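Tryptophan halogenase superfamily (Brevundimonas sp. BAL3, PDB 6FRL) is a flavin-dependent halogenase that prefers bromination over chlorination, its flavin probably bound by a Rossmann-type module. Local coordinates at residues 60-63 with 64-68; 358-361 with 362-366. One frame throughout, in Å; residues are numbered along the deposited sequence.

Contact 1: residues 60-63 with 64-68; sequences PTIR and RFYGQ
Tyr-66 has CG turned between its own backbone N and carbonyl carbon (chi1 63°), which swings the ring back along the helix and onto Arg-63. With CG of Arg-63 anti to the carbonyl carbon (chi1 -57°), its CB and CG run past the hydroxyl end of the ring. CA of Arg-63 stands over one ring face, 3.9 Å from the centroid of Tyr-66 and 18° off the ring normal, a CH-pi contact displaced toward the rim. Further along, CG of Arg-63 touches OH of Tyr-66 at 3.4 Å. Both polar ends reach Asp-73: OH of Tyr-66 hydrogen-bonds to it and NH1 of Arg-63 forms a salt bridge. NH2 of Arg-63 pairs with Asp-162, and NE with the carbonyl of Trp-163. A leucine here, lacking the hydroxyl and the flat ring, would probably leave Asp-73 with one partner fewer and Arg-63 CA without the face it rests on. The setting is the short alpha-helix 61-68, which follows strand 55-57. Its i to i+4 ladder pairs Phe-65 N with Thr-61 O, Tyr-66 N with Ile-62 O at 3.2 Å, and Gly-67 N with Arg-63 O. On the buried side, CD1 of Ile-62 meets CD2 of Phe-65 at 4.1 Å, and both side chains rest on Met-25 of helix 20-33. On the outer side, CG2 of Thr-61 lies 3.9 Å from NH1 of Arg-64, meeting the guanidinium obliquely.

Contact 2: residues 358-361 with 362-366; sequences IETG and IERLK
Arg-364 lies alongside Thr-360, one turn back on the alpha-helix 354-367, and both side chains point the same way. This helix packs against helix 20-33, the helix that follows the first strand in what is probably the Rossmann-type flavin-binding part of the halogenase. Followed outward, Arg-364 starts with CB against the carbonyl O of Thr-360, at 3.3 Å. CG is anti to the backbone N (chi1 -168°) and the chain runs extended to CD, then turns about the CG-CD bond (chi3 -73°), which brings the guanidinium back over the preceding turn. NE reaches Gln-385 OE1 on helix 376-402. CZ passes 4.0 Å from Thr-360 O, which sits under one face of the guanidinium, offset toward its rim. NH1 comes to 3.7 Å from the same oxygen, and NH2 closes a salt bridge with OE2 of Glu-389. OE1 of Glu-389 is hydrogen-bonded to OG1 of Thr-360, so a single glutamate holds the ends of both side chains; OG1 also lies in hydrogen-bonding contact with Leu-357 O within the helix. The Thr-360 carbonyl oxygen thus has two neighbours of different kinds, the face of the guanidinium and its regular backbone donor, Arg-364 N, at 3.0 Å. On another side of the helix, Ile-358 and Ile-362 lie side by side. They lean on helix 20-33, Ile-358 on Met-25 and Ile-362 on Ala-29. CG1 of Ile-362 stands beside the backbone N (chi1 -71°), which carries CD1 back toward Ile-358. CG2 of Ile-358 meets CD1 of Ile-362 at 3.6 Å, and that same CD1 lies 3.4 Å from Ile-358 O.

How the contacts relate
Along the chain the two contacts come in series, neither nested nor crossed: contact 1 is complete within helix 61-68, and contact 2 forms some 290 residues later within helix 354-367. Each spans only neighbouring helical turns, so neither closes a long loop. Their centres nevertheless lie 12 Å apart, because the two helices pack together and both touch helix 20-33. Glu-359 of contact 2 joins them: its OE2 lies 3.0 Å from OG1 of Thr-61, a probable hydrogen bond, and its OE1 packs against Phe-65 CB. At the far end of helix 61-68, Gln-68 packs beside Lys-366. Contact 2 also ties this group to helix 376-402.

Contact 1: residues 60-63 with 64-68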
loop_
_atom_site.group_PDB
_atom_site.type_symbol
_atom_site.label_atom_id
_atom_site.label_comp_id
_atom_site.label_asym_id
_atom_site.label_seq_id
_atom_site.Cartn_x
_atom_site.Cartn_y
_atom_site.Cartn_z
ATOM N N PRO B 60 7.240 -15.731 7.084
ATOM C CA PRO B 60 7.826 -15.055 8.252
ATOM C C PRO B 60 6.872 -14.264 9.183
ATOM O O PRO B 60 7.232 -13.985 10.356
ATOM C CB PRO B 60 8.864 -14.128 7.621
ATOM C CG PRO B 60 9.224 -14.810 6.340
ATOM C CD PRO B 60 7.911 -15.302 5.842
ATOM N N THR B 61 5.692 -13.904 8.689
ATOM C CA THR B 61 4.697 -13.300 9.546
ATOM C C THR B 61 4.509 -14.123 10.859
ATOM O O THR B 61 4.318 -13.539 11.910
ATOM C CB THR B 61 3.339 -13.112 8.821
ATOM O OG1 THR B 61 2.856 -14.378 8.315
ATOM C CG2 THR B 61 3.432 -12.101 7.691
ATOM N N ILE B 62 4.585 -15.454 10.813
ATOM C CA ILE B 62 4.331 -16.292 12.019
ATOM C C ILE B 62 5.291 -15.972 13.196
ATOM O O ILE B 62 4.898 -16.067 14.356
ATOM C CB ILE B 62 4.331 -17.818 11.691
ATOM C CG1 ILE B 62 3.627 -18.628 12.765
ATOM C CG2 ILE B 62 5.747 -18.371 11.604
ATOM C CD1 ILE B 62 2.177 -18.288 12.994
ATOM N N ARG B 63 6.522 -15.564 12.888
ATOM C CA ARG B 63 7.499 -15.183 13.932
ATOM C C ARG B 63 7.082 -13.880 14.595
ATOM O O ARG B 63 7.295 -13.730 15.794
ATOM C CB ARG B 63 8.959 -15.120 13.406
ATOM C CG ARG B 63 9.432 -16.458 12.774
ATOM C CD ARG B 63 10.916 -16.532 12.422
ATOM N NE ARG B 63 11.365 -15.303 11.782
ATOM C CZ ARG B 63 11.986 -14.295 12.382
ATOM N NH1 ARG B 63 12.315 -14.343 13.678
ATOM N NH2 ARG B 63 12.302 -13.228 11.665
ATOM N N ARG B 64 6.464 -12.971 13.847
ATOM C CA ARG B 64 5.878 -11.773 14.424
ATOM C C ARG B 64 4.629 -12.104 15.262
ATOM O O ARG B 64 4.388 -11.465 16.270
ATOM C CB ARG B 64 5.557 -10.725 13.339
ATOM C CG ARG B 64 4.979 -9.414 13.877
ATOM C CD ARG B 64 4.514 -8.464 12.760
ATOM N NE ARG B 64 3.246 -8.882 12.093
ATOM C CZ ARG B 64 3.053 -9.068 10.771
ATOM N NH1 ARG B 64 4.027 -8.881 9.868
ATOM N NH2 ARG B 64 1.851 -9.447 10.331
ATOM N N PHE B 65 3.853 -13.101 14.835
ATOM C CA PHE B 65 2.612 -13.466 15.523
ATOM C C PHE B 65 2.922 -13.884 16.955
ATOM O O PHE B 65 2.392 -13.314 17.911
ATOM C CB PHE B 65 1.851 -14.556 14.754
ATOM C CG PHE B 65 0.673 -15.109 15.492
ATOM C CD1 PHE B 65 -0.586 -14.495 15.393
ATOM C CD2 PHE B 65 0.804 -16.251 16.280
ATOM C CE1 PHE B 65 -1.668 -14.997 16.085
ATOM C CE2 PHE B 65 -0.273 -16.744 17.001
ATOM C CZ PHE B 65 -1.506 -16.122 16.898
ATOM N N TYR B 66 3.809 -14.856 17.103
ATOM C CA TYR B 66 4.199 -15.323 18.446
ATOM C C TYR B 66 5.138 -14.327 19.157
ATOM O O TYR B 66 5.183 -14.293 20.409
ATOM C CB TYR B 66 4.728 -16.770 18.433
ATOM C CG TYR B 66 6.003 -17.121 17.649
ATOM C CD1 TYR B 66 7.251 -16.761 18.111
ATOM C CD2 TYR B 66 5.950 -17.957 16.538
ATOM C CE1 TYR B 66 8.421 -17.149 17.444
ATOM C CE2 TYR B 66 7.092 -18.361 15.874
ATOM C CZ TYR B 66 8.330 -17.951 16.321
ATOM O OH TYR B 66 9.474 -18.330 15.652
ATOM N N GLY B 67 5.846 -13.515 18.362
ATOM C CA GLY B 67 6.553 -12.326 18.854
ATOM C C GLY B 67 5.669 -11.398 19.672
ATOM O O GLY B 67 6.035 -11.032 20.791
ATOM N N GLN B 68 4.479 -11.079 19.143
ATOM C CA GLN B 68 3.539 -10.191 19.804
ATOM C C GLN B 68 2.984 -10.804 21.092
ATOM O O GLN B 68 2.561 -10.057 21.973
ATOM C CB GLN B 68 2.382 -9.799 18.880
ATOM C CG GLN B 68 2.652 -8.559 18.062
ATOM C CD GLN B 68 1.849 -8.443 16.732
ATOM O OE1 GLN B 68 2.433 -8.180 15.661
ATOM N NE2 GLN B 68 0.522 -8.617 16.794
#

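Contact 2: residues 358-361 with 362-366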
loop_
_atom_site.group_PDB
_atom_site.type_symbol
_atom_site.label_atom_id
_atom_site.label_comp_id
_atom_site.label_asym_id
_atom_site.label_seq_id
_atom_site.Cartn_x
_atom_site.Cartn_y
_atom_site.Cartn_z
ATOM N N ILE B 358 -4.919 -17.482 8.639
ATOM C CA ILE B 358 -5.375 -17.393 10.044
ATOM C C ILE B 358 -4.818 -16.140 10.684
ATOM O O ILE B 358 -5.570 -15.375 11.287
ATOM C CB ILE B 358 -4.983 -18.653 10.852
ATOM C CG1 ILE B 358 -5.825 -19.850 10.362
ATOM C CG2 ILE B 358 -5.175 -18.448 12.354
ATOM C CD1 ILE B 358 -5.182 -21.196 10.583
ATOM N N GLU B 359 -3.519 -15.905 10.527
ATOM C CA GLU B 359 -2.878 -14.701 11.081
ATOM C C GLU B 359 -3.517 -13.380 10.580
ATOM O O GLU B 359 -3.736 -12.460 11.345
ATOM C CB GLU B 359 -1.386 -14.647 10.719
ATOM C CG GLU B 359 -0.481 -15.755 11.214
ATOM C CD GLU B 359 0.930 -15.618 10.643
ATOM O OE1 GLU B 359 1.622 -14.615 11.002
ATOM O OE2 GLU B 359 1.327 -16.495 9.830
ATOM N N THR B 360 -3.753 -13.284 9.273
ATOM C CA THR B 360 -4.318 -12.088 8.681
ATOM C C THR B 360 -5.756 -11.918 9.167
ATOM O O THR B 360 -6.201 -10.788 9.409
ATOM C CB THR B 360 -4.273 -12.103 7.142
ATOM O OG1 THR B 360 -4.907 -13.291 6.646
ATOM C CG2 THR B 360 -2.831 -12.021 6.612
ATOM N N GLY B 361 -6.470 -13.041 9.319
ATOM C CA GLY B 361 -7.851 -13.006 9.827
ATOM C C GLY B 361 -7.923 -12.456 11.230
ATOM O O GLY B 361 -8.770 -11.614 11.521
ATOM N N ILE B 362 -6.997 -12.909 12.077
ATOM C CA ILE B 362 -6.898 -12.451 13.457
ATOM C C ILE B 362 -6.518 -10.988 13.557
ATOM O O ILE B 362 -7.095 -10.267 14.351
ATOM C CB ILE B 362 -5.920 -13.318 14.269
ATOM C CG1 ILE B 362 -6.541 -14.693 14.511
ATOM C CG2 ILE B 362 -5.586 -12.681 15.616
ATOM C CD1 ILE B 362 -5.508 -15.793 14.687
ATOM N N GLU B 363 -5.530 -10.548 12.791
ATOM C CA GLU B 363 -5.119 -9.126 12.818
ATOM C C GLU B 363 -6.317 -8.255 12.433
ATOM O O GLU B 363 -6.606 -7.249 13.103
ATOM C CB GLU B 363 -3.902 -8.850 11.904
ATOM C CG GLU B 363 -3.404 -7.370 11.846
ATOM C CD GLU B 363 -3.398 -6.542 13.190
ATOM O OE1 GLU B 363 -2.603 -6.836 14.131
ATOM O OE2 GLU B 363 -4.220 -5.574 13.325
ATOM N N ARG B 364 -7.040 -8.687 11.409
ATOM C CA ARG B 364 -8.203 -7.969 10.902
ATOM C C ARG B 364 -9.355 -7.906 11.946
ATOM O O ARG B 364 -9.974 -6.850 12.113
ATOM C CB ARG B 364 -8.629 -8.610 9.582
ATOM C CG ARG B 364 -9.622 -7.851 8.756
ATOM C CD ARG B 364 -9.829 -8.562 7.412
ATOM N NE ARG B 364 -8.661 -8.371 6.540
ATOM C CZ ARG B 364 -7.869 -9.322 6.045
ATOM N NH1 ARG B 364 -8.092 -10.618 6.264
ATOM N NH2 ARG B 364 -6.838 -8.956 5.268
ATOM N N LEU B 365 -9.596 -9.004 12.654
ATOM C CA LEU B 365 -10.602 -9.056 13.708
ATOM C C LEU B 365 -10.308 -8.058 14.813
ATOM O O LEU B 365 -11.220 -7.342 15.263
ATOM C CB LEU B 365 -10.703 -10.466 14.324
ATOM C CG LEU B 365 -11.641 -10.642 15.523
ATOM C CD1 LEU B 365 -13.017 -10.063 15.263
ATOM C CD2 LEU B 365 -11.742 -12.102 15.889
ATOM N N LYS B 366 -9.051 -8.035 15.264
ATOM C CA LYS B 366 -8.598 -7.016 16.229
ATOM C C LYS B 366 -8.725 -5.571 15.709
ATOM O O LYS B 366 -9.261 -4.708 16.401
ATOM C CB LYS B 366 -7.161 -7.297 16.685
ATOM C CG LYS B 366 -7.034 -8.593 17.494
ATOM C CD LYS B 366 -5.691 -8.733 18.203
ATOM C CE LYS B 366 -4.563 -9.050 17.229
ATOM N NZ LYS B 366 -3.257 -8.963 17.927
#